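Local structure of Rho guanine nucleotide exchange factor 12 (Homo sapiens, 1TXD) at residues A[126-131]-A[165-170]. The protein acts as a guanine nucleotide exchange factor for the RhoA GTPase, this piece holding its DH and PH domains. The protein carries 1 engineered substitution. Numbering follows the deposited sequence.
Sequences SNQPFA and DIIPTQ
The carboxamide of Gln128 lies against the ring of Pro168: OE1 comes 3.3 Å from Pro168 CA, and NE2 reaches 3.9 Å from Pro168 CG, while the two side chains cross at about a right angle. CG is anti to the backbone N (chi1 174°) and the chain continues extended, which carries the amide across from helix 128-141 to the 165-170 turn. OE1 also lies 4.1 Å from Ile167 CG2, a looser approach. These touches are van der Waals in kind; the polar link is a water, 3.1 Å from Gln128 OE1 and 3.0 Å from Ile167 O, able to donate to either, though further acceptors compete for its protons. With an alanine in place of Gln128, the water would probably lose a possible acceptor, and the side of the Pro168 ring its amide cover. Pro168 is itself part of the type I turn from Ile166 to Thr169, which helps fix its ring; Ile166 O accepts both Thr169 N and Thr169 OG1, the hydroxyl lying 2.7 Å from Ile166 O and nearly in line with the carbonyl bond. Farther out, Ile166 and Ile167 rest on Leu46 of helix 20-57, and Gln170 bonds to His39 and His79. Pro168 occupies the N-cap position of helix 169-186, so the contact joins the turn between helices 163-166 and 169-186 to helix 128-141 inside the helical bundle of the DH (RhoGEF) domain.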
loop_
_atom_site.group_PDB
_atom_site.type_symbol
_atom_site.label_atom_id
_atom_site.label_comp_id
_atom_site.label_asym_id
_atom_site.label_seq_id
_atom_site.Cartn_x
_atom_site.Cartn_y
_atom_site.Cartn_z
ATOM N N SER A 126 4.356 0.670 1.536
ATOM C CA SER A 126 3.215 0.994 2.416
ATOM C C SER A 126 3.155 2.503 2.598
ATOM O O SER A 126 2.129 3.040 2.826
ATOM C CB SER A 126 3.334 0.293 3.789
ATOM O OG SER A 126 4.438 0.810 4.530
ATOM N N ASN A 127 4.289 3.158 2.421
ATOM C CA ASN A 127 4.367 4.592 2.411
ATOM C C ASN A 127 3.871 5.342 1.180
ATOM O O ASN A 127 3.697 6.599 1.239
ATOM C CB ASN A 127 5.819 5.067 2.564
ATOM C CG ASN A 127 5.883 6.522 2.991
ATOM O OD1 ASN A 127 5.148 6.903 3.841
ATOM N ND2 ASN A 127 6.671 7.338 2.324
ATOM N N GLN A 128 3.670 4.594 0.101
ATOM C CA GLN A 128 3.300 5.133 -1.167
ATOM C C GLN A 128 2.119 6.099 -1.131
ATOM O O GLN A 128 2.242 7.139 -1.738
ATOM C CB GLN A 128 3.046 4.018 -2.197
ATOM C CG GLN A 128 2.495 4.571 -3.529
ATOM C CD GLN A 128 2.440 3.507 -4.590
ATOM O OE1 GLN A 128 3.431 2.847 -4.853
ATOM N NE2 GLN A 128 1.276 3.305 -5.160
ATOM N N PRO A 129 0.997 5.786 -0.486
ATOM C CA PRO A 129 -0.131 6.713 -0.475
ATOM C C PRO A 129 0.251 7.998 0.298
ATOM O O PRO A 129 -0.184 9.110 -0.056
ATOM C CB PRO A 129 -1.256 5.952 0.260
ATOM C CG PRO A 129 -0.813 4.543 0.480
ATOM C CD PRO A 129 0.717 4.550 0.248
ATOM N N PHE A 130 1.031 7.853 1.364
ATOM C CA PHE A 130 1.481 9.042 2.060
ATOM C C PHE A 130 2.377 9.824 1.096
ATOM O O PHE A 130 2.329 11.049 1.088
ATOM C CB PHE A 130 2.236 8.762 3.409
ATOM C CG PHE A 130 1.410 7.991 4.403
ATOM C CD1 PHE A 130 0.511 8.634 5.240
ATOM C CD2 PHE A 130 1.539 6.613 4.505
ATOM C CE1 PHE A 130 -0.275 7.929 6.120
ATOM C CE2 PHE A 130 0.750 5.902 5.419
ATOM C CZ PHE A 130 -0.135 6.554 6.231
ATOM N N ALA A 131 3.197 9.147 0.310
ATOM C CA ALA A 131 4.291 9.887 -0.409
ATOM C C ALA A 131 3.631 10.609 -1.601
ATOM O O ALA A 131 3.922 11.748 -1.879
ATOM C CB ALA A 131 5.388 8.982 -0.836
ATOM N N ASP A 165 4.053 8.219 -11.035
ATOM C CA ASP A 165 4.004 6.985 -11.813
ATOM C C ASP A 165 5.270 6.146 -11.723
ATOM O O ASP A 165 5.246 5.014 -12.079
ATOM C CB ASP A 165 3.730 7.313 -13.296
ATOM C CG ASP A 165 2.450 8.044 -13.495
ATOM O OD1 ASP A 165 2.486 9.078 -14.229
ATOM O OD2 ASP A 165 1.378 7.649 -12.966
ATOM N N ILE A 166 6.391 6.707 -11.280
ATOM C CA ILE A 166 7.611 5.915 -11.171
ATOM C C ILE A 166 7.686 5.217 -9.815
ATOM O O ILE A 166 8.161 4.100 -9.661
ATOM C CB ILE A 166 8.823 6.863 -11.409
ATOM C CG1 ILE A 166 8.692 7.577 -12.753
ATOM C CG2 ILE A 166 10.113 6.057 -11.280
ATOM C CD1 ILE A 166 9.889 8.457 -13.100
ATOM N N ILE A 167 7.224 5.883 -8.788
ATOM C CA ILE A 167 7.337 5.341 -7.468
ATOM C C ILE A 167 6.729 3.973 -7.273
ATOM O O ILE A 167 7.336 3.109 -6.672
ATOM C CB ILE A 167 6.790 6.410 -6.526
ATOM C CG1 ILE A 167 7.933 7.335 -6.125
ATOM C CG2 ILE A 167 6.122 5.870 -5.246
ATOM C CD1 ILE A 167 7.335 8.612 -5.697
ATOM N N PRO A 168 5.560 3.756 -7.867
ATOM C CA PRO A 168 4.901 2.449 -7.803
ATOM C C PRO A 168 5.651 1.256 -8.510
ATOM O O PRO A 168 5.044 0.145 -8.636
ATOM C CB PRO A 168 3.538 2.679 -8.473
ATOM C CG PRO A 168 3.242 4.178 -8.453
ATOM C CD PRO A 168 4.800 4.799 -8.571
ATOM N N THR A 169 6.881 1.497 -8.997
ATOM C CA THR A 169 7.643 0.456 -9.659
ATOM C C THR A 169 8.135 -0.578 -8.652
ATOM O O THR A 169 8.179 -1.780 -9.038
ATOM C CB THR A 169 8.809 0.966 -10.495
ATOM O OG1 THR A 169 9.638 1.847 -9.713
ATOM C CG2 THR A 169 8.289 1.814 -11.654
ATOM N N GLN A 170 8.435 -0.176 -7.394
ATOM C CA GLN A 170 8.824 -1.157 -6.383
ATOM C C GLN A 170 7.720 -2.210 -6.113
ATOM O O GLN A 170 7.982 -3.423 -6.160
ATOM C CB GLN A 170 9.152 -0.505 -5.072
ATOM C CG GLN A 170 9.749 -1.469 -4.088
ATOM C CD GLN A 170 11.127 -2.096 -4.565
ATOM O OE1 GLN A 170 11.822 -1.567 -5.473
ATOM N NE2 GLN A 170 11.495 -3.209 -3.942
HETATM O O HOH W 1 5.897 1.005 -5.037
#